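Local atomic coordinates of C2 toxin component I (Clostridium botulinum, PDB entry 2J3X), a protein that acts as the enzymatic component of the binary C2 toxin, an ADP-ribosyltransferase that modifies actin in the cells it enters. Residues 239-243 with 244-248; 105-109 with 110-114; 166-169 with 170-174. The protein carries 2 engineered substitutions. One frame throughout, in Å; residues are numbered along the deposited sequence.

Contact 1 of 3, residues 239-243 with 244-248; sequences SKLSH and EQLGA
S242 and Q245 form a capping box at the start of helix 243-254, each side chain accepting from the other's backbone N-H. S242, the N-cap, holds OG between its backbone N and carbonyl carbon (chi1 69°), which points the hydroxyl at the N-H of Q245; there S242 OG accepts from Q245 N at 3.0 Å. In return Q245 sends its extended chain back past S242, and OE1 takes the proton of S242 N over 2.9 Å in a nearly straight bond (173°), the donor tilted a little from the amide plane. A water ties the preceding loop to the same oxygen, donating to Q245 OE1 and to K240 O at 2.7 Å from each. Q245 NE2 bonds S284 OG of helix 273-286, so both ends of the amide are engaged and its flip is fixed. Backbone bonds open the helix proper: L246 N to S242 O, 2.9 Å, and G247 N to H243 O, 3.0 Å. The apolar part is a hydrophobic staple, in which L241 just before the cap and L246 in the first turn meet through CD1 and CD1 at 4.2 Å; L241 also packs on A285 and V288, L246 on F381. Neither capping side chain ionises, so these two bonds would be expected to tolerate acid; they are present in crystals at pH 3.0.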
loop_
_atom_site.group_PDB
_atom_site.type_symbol
_atom_site.label_atom_id
_atom_site.label_comp_id
_atom_site.label_asym_id
_atom_site.label_seq_id
_atom_site.Cartn_x
_atom_site.Cartn_y
_atom_site.Cartn_z
ATOM N N SER A 239 28.177 4.541 16.037
ATOM C CA SER A 239 28.818 4.363 17.343
ATOM C C SER A 239 28.852 2.880 17.697
ATOM O O SER A 239 29.658 2.493 18.527
ATOM C CB SER A 239 28.072 5.149 18.434
ATOM O OG SER A 239 26.935 4.409 18.912
ATOM N N LYS A 240 27.982 2.066 17.096
ATOM C CA LYS A 240 27.931 0.619 17.464
ATOM C C LYS A 240 28.772 -0.292 16.581
ATOM O O LYS A 240 28.898 -1.514 16.890
ATOM C CB LYS A 240 26.501 0.096 17.393
ATOM C CG LYS A 240 25.589 0.686 18.522
ATOM C CD LYS A 240 24.186 0.161 18.421
ATOM C CE LYS A 240 23.380 0.491 19.645
ATOM N NZ LYS A 240 23.704 -0.480 20.778
ATOM N N LEU A 241 29.322 0.251 15.512
ATOM C CA LEU A 241 30.075 -0.532 14.518
ATOM C C LEU A 241 31.564 -0.595 14.916
ATOM O O LEU A 241 32.107 0.384 15.426
ATOM C CB LEU A 241 29.981 0.143 13.148
ATOM C CG LEU A 241 28.601 0.163 12.457
ATOM C CD1 LEU A 241 28.710 0.700 11.034
ATOM C CD2 LEU A 241 27.921 -1.206 12.494
ATOM N N SER A 242 32.212 -1.727 14.668
ATOM C CA SER A 242 33.663 -1.785 14.846
ATOM C C SER A 242 34.306 -0.976 13.733
ATOM O O SER A 242 33.675 -0.650 12.688
ATOM C CB SER A 242 34.143 -3.248 14.764
ATOM O OG SER A 242 33.993 -3.728 13.428
ATOM N N HIS A 243 35.581 -0.648 13.882
ATOM C CA HIS A 243 36.243 0.120 12.851
ATOM C C HIS A 243 36.212 -0.628 11.509
ATOM O O HIS A 243 36.041 -0.016 10.457
ATOM C CB HIS A 243 37.689 0.448 13.268
ATOM C CG HIS A 243 38.371 1.394 12.337
ATOM N ND1 HIS A 243 37.967 2.702 12.185
ATOM C CD2 HIS A 243 39.418 1.219 11.493
ATOM C CE1 HIS A 243 38.739 3.298 11.292
ATOM N NE2 HIS A 243 39.620 2.415 10.848
ATOM N N GLU A 244 36.372 -1.948 11.579
ATOM C CA GLU A 244 36.390 -2.764 10.373
ATOM C C GLU A 244 35.007 -2.850 9.737
ATOM O O GLU A 244 34.885 -2.791 8.515
ATOM C CB GLU A 244 36.933 -4.145 10.669
ATOM C CG GLU A 244 38.406 -4.148 11.044
ATOM C CD GLU A 244 38.920 -5.540 11.221
ATOM O OE1 GLU A 244 38.215 -6.317 11.892
ATOM O OE2 GLU A 244 40.019 -5.874 10.701
ATOM N N GLN A 245 33.972 -2.928 10.556
ATOM C CA GLN A 245 32.592 -2.929 10.043
ATOM C C GLN A 245 32.268 -1.642 9.318
ATOM O O GLN A 245 31.751 -1.654 8.210
ATOM C CB GLN A 245 31.608 -3.162 11.186
ATOM C CG GLN A 245 31.357 -4.628 11.501
ATOM C CD GLN A 245 30.619 -4.808 12.817
ATOM O OE1 GLN A 245 30.614 -3.908 13.671
ATOM N NE2 GLN A 245 29.982 -5.963 12.992
ATOM N N LEU A 246 32.549 -0.522 9.965
ATOM C CA LEU A 246 32.397 0.799 9.355
ATOM C C LEU A 246 33.138 0.928 8.027
ATOM O O LEU A 246 32.547 1.377 7.038
ATOM C CB LEU A 246 32.839 1.893 10.341
ATOM C CG LEU A 246 32.638 3.324 9.809
ATOM C CD1 LEU A 246 31.155 3.699 9.471
ATOM C CD2 LEU A 246 33.327 4.354 10.749
ATOM N N GLY A 247 34.409 0.511 7.987
ATOM C CA GLY A 247 35.191 0.638 6.748
ATOM C C GLY A 247 34.603 -0.183 5.631
ATOM O O GLY A 247 34.516 0.264 4.504
ATOM N N ALA A 248 34.166 -1.389 5.956
ATOM C CA ALA A 248 33.577 -2.268 4.943
ATOM C C ALA A 248 32.262 -1.698 4.418
ATOM O O ALA A 248 32.040 -1.628 3.194
ATOM C CB ALA A 248 33.406 -3.700 5.509
HETATM O O HOH W 1 29.972 -3.960 16.326
#

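Contact 2 of 3, residues 105-109 with 110-114; sequences TPKEL and GINFS
A short 3-10 turn in the loop between strand 98-102 and helix 126-136 ends here, with P106 and K107 accepting from the residues that leave it. P106 O receives two backbone protons from opposite faces of its carbonyl plane, one from L109 N and one from I111 N, the latter at 3.0 Å. K107 O accepts from G110 N at 2.9 Å. Bonds from I111 back to P106 and from G110 back to K107, with G110 at positive phi (67°), make the pattern of a Schellman motif, and the apolar pair expected of it is present: P106 CB faces I111 CB at 4.0 Å. I111 CD1 also lies 4.2 Å from L109 CB, while I111 CG2 sits 3.6 Å above the plane of the F113 ring, over its centre. A water donates to K107 O and N112 OD1, 2.7 Å from each, bridging the turn to the chain beyond it. Within residues 105-109, E108 OE1 accepts from T105 N at 3.0 Å, and E108 OE2 forms a salt bridge with K143. P106 and L109 rest on strand 162-168, I111 on helix 126-136, and N112 touches helix 326-336.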
loop_
_atom_site.group_PDB
_atom_site.type_symbol
_atom_site.label_atom_id
_atom_site.label_comp_id
_atom_site.label_asym_id
_atom_site.label_seq_id
_atom_site.Cartn_x
_atom_site.Cartn_y
_atom_site.Cartn_z
ATOM N N THR A 105 -12.377 -5.275 -2.833
ATOM C CA THR A 105 -12.725 -6.371 -3.754
ATOM C C THR A 105 -11.760 -7.526 -3.615
ATOM O O THR A 105 -10.684 -7.358 -2.988
ATOM C CB THR A 105 -12.640 -5.884 -5.231
ATOM O OG1 THR A 105 -11.301 -5.480 -5.472
ATOM C CG2 THR A 105 -13.560 -4.684 -5.435
ATOM N N PRO A 106 -12.089 -8.714 -4.188
ATOM C CA PRO A 106 -11.075 -9.790 -4.155
ATOM C C PRO A 106 -9.715 -9.352 -4.703
ATOM O O PRO A 106 -8.712 -9.672 -4.078
ATOM C CB PRO A 106 -11.692 -10.899 -5.018
ATOM C CG PRO A 106 -13.226 -10.671 -4.859
ATOM C CD PRO A 106 -13.378 -9.160 -4.778
ATOM N N LYS A 107 -9.686 -8.608 -5.814
ATOM C CA LYS A 107 -8.357 -8.217 -6.377
ATOM C C LYS A 107 -7.547 -7.424 -5.365
ATOM O O LYS A 107 -6.326 -7.583 -5.286
ATOM C CB LYS A 107 -8.476 -7.363 -7.666
ATOM C CG LYS A 107 -8.751 -8.169 -8.888
ATOM C CD LYS A 107 -9.213 -7.245 -10.012
ATOM C CE LYS A 107 -9.527 -8.088 -11.265
ATOM N NZ LYS A 107 -9.661 -7.303 -12.552
ATOM N N GLU A 108 -8.220 -6.557 -4.595
ATOM C CA GLU A 108 -7.553 -5.758 -3.553
ATOM C C GLU A 108 -7.102 -6.529 -2.312
ATOM O O GLU A 108 -6.429 -5.967 -1.430
ATOM C CB GLU A 108 -8.483 -4.609 -3.119
ATOM C CG GLU A 108 -8.825 -3.671 -4.249
ATOM C CD GLU A 108 -9.698 -2.538 -3.746
ATOM O OE1 GLU A 108 -10.878 -2.791 -3.475
ATOM O OE2 GLU A 108 -9.180 -1.408 -3.585
ATOM N N LEU A 109 -7.522 -7.802 -2.215
ATOM C CA LEU A 109 -7.017 -8.738 -1.213
ATOM C C LEU A 109 -6.022 -9.686 -1.868
ATOM O O LEU A 109 -5.726 -10.722 -1.328
ATOM C CB LEU A 109 -8.204 -9.532 -0.592
ATOM C CG LEU A 109 -9.225 -8.648 0.108
ATOM C CD1 LEU A 109 -10.455 -9.486 0.470
ATOM C CD2 LEU A 109 -8.657 -7.980 1.389
ATOM N N GLY A 110 -5.539 -9.328 -3.064
ATOM C CA GLY A 110 -4.613 -10.210 -3.786
ATOM C C GLY A 110 -5.170 -11.541 -4.279
ATOM O O GLY A 110 -4.411 -12.499 -4.474
ATOM N N ILE A 111 -6.484 -11.592 -4.503
ATOM C CA ILE A 111 -7.156 -12.821 -4.938
ATOM C C ILE A 111 -7.509 -12.697 -6.386
ATOM O O ILE A 111 -8.343 -11.854 -6.794
ATOM C CB ILE A 111 -8.445 -13.102 -4.106
ATOM C CG1 ILE A 111 -8.073 -13.342 -2.642
ATOM C CG2 ILE A 111 -9.298 -14.257 -4.776
ATOM C CD1 ILE A 111 -9.406 -13.408 -1.766
ATOM N N ASN A 112 -6.816 -13.513 -7.188
ATOM C CA ASN A 112 -7.031 -13.475 -8.619
ATOM C C ASN A 112 -7.727 -14.724 -9.126
ATOM O O ASN A 112 -7.899 -14.858 -10.325
ATOM C CB ASN A 112 -5.697 -13.300 -9.357
ATOM C CG ASN A 112 -4.974 -12.014 -8.937
ATOM O OD1 ASN A 112 -5.597 -10.952 -8.845
ATOM N ND2 ASN A 112 -3.670 -12.115 -8.730
ATOM N N PHE A 113 -8.155 -15.594 -8.218
ATOM C CA PHE A 113 -8.850 -16.842 -8.593
ATOM C C PHE A 113 -10.316 -16.670 -8.271
ATOM O O PHE A 113 -10.694 -15.763 -7.526
ATOM C CB PHE A 113 -8.301 -18.072 -7.849
ATOM C CG PHE A 113 -8.212 -17.886 -6.353
ATOM C CD1 PHE A 113 -9.280 -18.180 -5.518
ATOM C CD2 PHE A 113 -7.034 -17.411 -5.791
ATOM C CE1 PHE A 113 -9.147 -17.979 -4.132
ATOM C CE2 PHE A 113 -6.912 -17.223 -4.425
ATOM C CZ PHE A 113 -7.947 -17.529 -3.596
ATOM N N SER A 114 -11.149 -17.559 -8.803
ATOM C CA SER A 114 -12.595 -17.376 -8.686
ATOM C C SER A 114 -13.090 -17.936 -7.356
ATOM O O SER A 114 -12.468 -18.833 -6.748
ATOM C CB SER A 114 -13.332 -18.112 -9.820
ATOM O OG SER A 114 -12.848 -19.449 -9.888
HETATM O O HOH W 2 -5.070 -8.676 -7.460
#

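Contact 3 of 3, residues 166-169 with 170-174; sequences TRVP and TTFDY
P169 and F172 meet as a CH-pi pair, the pyrrolidine ring lying over one face of the phenyl ring. P169 CD stands 3.7 Å from the centroid of the F172 ring, only 14° off the ring normal. P169 CB and CG lie over the CE1-CZ side of the same face, with P169 CB 3.7 Å from F172 CE1. With its CG anti to the carbonyl carbon (chi1 -87°), F172 folds its ring back over the proline instead of following the outgoing chain. A type II beta turn from P169 to F172 brings the two rings together, closed by F172 N donating to P169 O at 3.3 Å. The turn ends strand 162-168 and leads to strand 175-178 of the same mixed sheet. At its corner T171 takes positive phi (84°), and T171 OG1 donates to T170 O at 2.7 Å, in the carbonyl plane. V168, the last strand residue, adds a methyl: V168 CG1 touches F172 CD2 at 3.7 Å. Beyond the turn the F172 ring meets that of F191 with nearly parallel planes and packs on L215. T170 N bonds D97 OD1, and the other oxygen of D97 forms a salt bridge with R167.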
loop_
_atom_site.group_PDB
_atom_site.type_symbol
_atom_site.label_atom_id
_atom_site.label_comp_id
_atom_site.label_asym_id
_atom_site.label_seq_id
_atom_site.Cartn_x
_atom_site.Cartn_y
_atom_site.Cartn_z
ATOM N N THR A 166 -15.807 -4.782 9.343
ATOM C CA THR A 166 -14.836 -4.326 10.304
ATOM C C THR A 166 -15.509 -3.400 11.312
ATOM O O THR A 166 -16.662 -3.052 11.167
ATOM C CB THR A 166 -13.624 -3.614 9.627
ATOM O OG1 THR A 166 -12.573 -3.459 10.592
ATOM C CG2 THR A 166 -14.017 -2.244 9.090
ATOM N N ARG A 167 -14.768 -3.027 12.333
ATOM C CA ARG A 167 -15.200 -2.047 13.349
ATOM C C ARG A 167 -14.200 -0.892 13.349
ATOM O O ARG A 167 -12.988 -1.107 13.534
ATOM C CB ARG A 167 -15.195 -2.776 14.690
ATOM C CG ARG A 167 -15.488 -1.926 15.936
ATOM C CD ARG A 167 -15.667 -2.886 17.094
ATOM N NE ARG A 167 -16.340 -2.221 18.210
ATOM C CZ ARG A 167 -17.447 -2.628 18.836
ATOM N NH1 ARG A 167 -18.090 -3.760 18.506
ATOM N NH2 ARG A 167 -17.911 -1.880 19.823
ATOM N N VAL A 168 -14.681 0.333 13.162
ATOM C CA VAL A 168 -13.837 1.495 13.225
ATOM C C VAL A 168 -13.899 2.034 14.661
ATOM O O VAL A 168 -14.997 2.281 15.177
ATOM C CB VAL A 168 -14.363 2.601 12.297
ATOM C CG1 VAL A 168 -13.413 3.824 12.327
ATOM C CG2 VAL A 168 -14.580 2.029 10.880
ATOM N N PRO A 169 -12.723 2.226 15.291
ATOM C CA PRO A 169 -12.679 2.749 16.669
ATOM C C PRO A 169 -13.190 4.158 16.875
ATOM O O PRO A 169 -12.996 5.031 16.029
ATOM C CB PRO A 169 -11.182 2.627 17.032
ATOM C CG PRO A 169 -10.687 1.522 16.115
ATOM C CD PRO A 169 -11.380 1.859 14.819
ATOM N N THR A 170 -13.795 4.414 18.050
ATOM C CA THR A 170 -14.166 5.767 18.435
ATOM C C THR A 170 -12.900 6.618 18.370
ATOM O O THR A 170 -11.788 6.091 18.530
ATOM C CB THR A 170 -14.731 5.850 19.888
ATOM O OG1 THR A 170 -13.708 5.395 20.751
ATOM C CG2 THR A 170 -15.732 4.854 20.080
ATOM N N THR A 171 -13.126 7.906 18.106
ATOM C CA THR A 171 -12.153 8.995 17.936
ATOM C C THR A 171 -11.572 9.076 16.518
ATOM O O THR A 171 -10.935 10.081 16.187
ATOM C CB THR A 171 -10.972 9.033 18.975
ATOM O OG1 THR A 171 -9.997 8.071 18.616
ATOM C CG2 THR A 171 -11.432 8.789 20.428
ATOM N N PHE A 172 -11.761 8.040 15.689
ATOM C CA PHE A 172 -11.229 8.121 14.311
ATOM C C PHE A 172 -11.942 9.184 13.494
ATOM O O PHE A 172 -13.115 9.413 13.666
ATOM C CB PHE A 172 -11.395 6.787 13.612
ATOM C CG PHE A 172 -10.290 5.833 13.835
ATOM C CD1 PHE A 172 -9.665 5.733 15.084
ATOM C CD2 PHE A 172 -9.929 4.956 12.821
ATOM C CE1 PHE A 172 -8.668 4.775 15.304
ATOM C CE2 PHE A 172 -8.944 3.990 13.051
ATOM C CZ PHE A 172 -8.320 3.923 14.278
ATOM N N ASP A 173 -11.211 9.866 12.597
ATOM C CA ASP A 173 -11.780 10.910 11.752
ATOM C C ASP A 173 -12.730 10.268 10.789
ATOM O O ASP A 173 -12.509 9.124 10.340
ATOM C CB ASP A 173 -10.686 11.578 10.897
ATOM C CG ASP A 173 -9.603 12.237 11.731
ATOM O OD1 ASP A 173 -9.846 12.652 12.877
ATOM O OD2 ASP A 173 -8.460 12.312 11.241
ATOM N N TYR A 174 -13.789 10.990 10.442
ATOM C CA TYR A 174 -14.783 10.483 9.509
ATOM C C TYR A 174 -15.634 11.544 8.893
ATOM O O TYR A 174 -15.841 12.615 9.478
ATOM C CB TYR A 174 -15.708 9.421 10.137
ATOM C CG TYR A 174 -16.811 10.030 11.000
ATOM C CD1 TYR A 174 -16.494 10.596 12.228
ATOM C CD2 TYR A 174 -18.165 9.990 10.594
ATOM C CE1 TYR A 174 -17.501 11.173 13.057
ATOM C CE2 TYR A 174 -19.196 10.546 11.404
ATOM C CZ TYR A 174 -18.840 11.135 12.622
ATOM O OH TYR A 174 -19.815 11.652 13.444
#

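How the contacts relate
Contacts 2 and 3 belong to the first of the two ADP-ribosyltransferase exoenzyme regions and contact 1 to the second. The centre of contact 1 is about 46 Å from that of each other contact, and contacts 1 and 2 lie on opposite sides of the chain's centre. Contacts 2 and 3 are about 25 Å apart between centres and about 11 Å at their nearest atoms. Strand 162-168 relates them: contact 2 packs on V162 and V164, and contact 3 ends the strand. Contact 2 also reaches the second region, through E108 O bonded to R402. Glycerol and sulfate lie near E108 and N112, probably carried over from crystallisation.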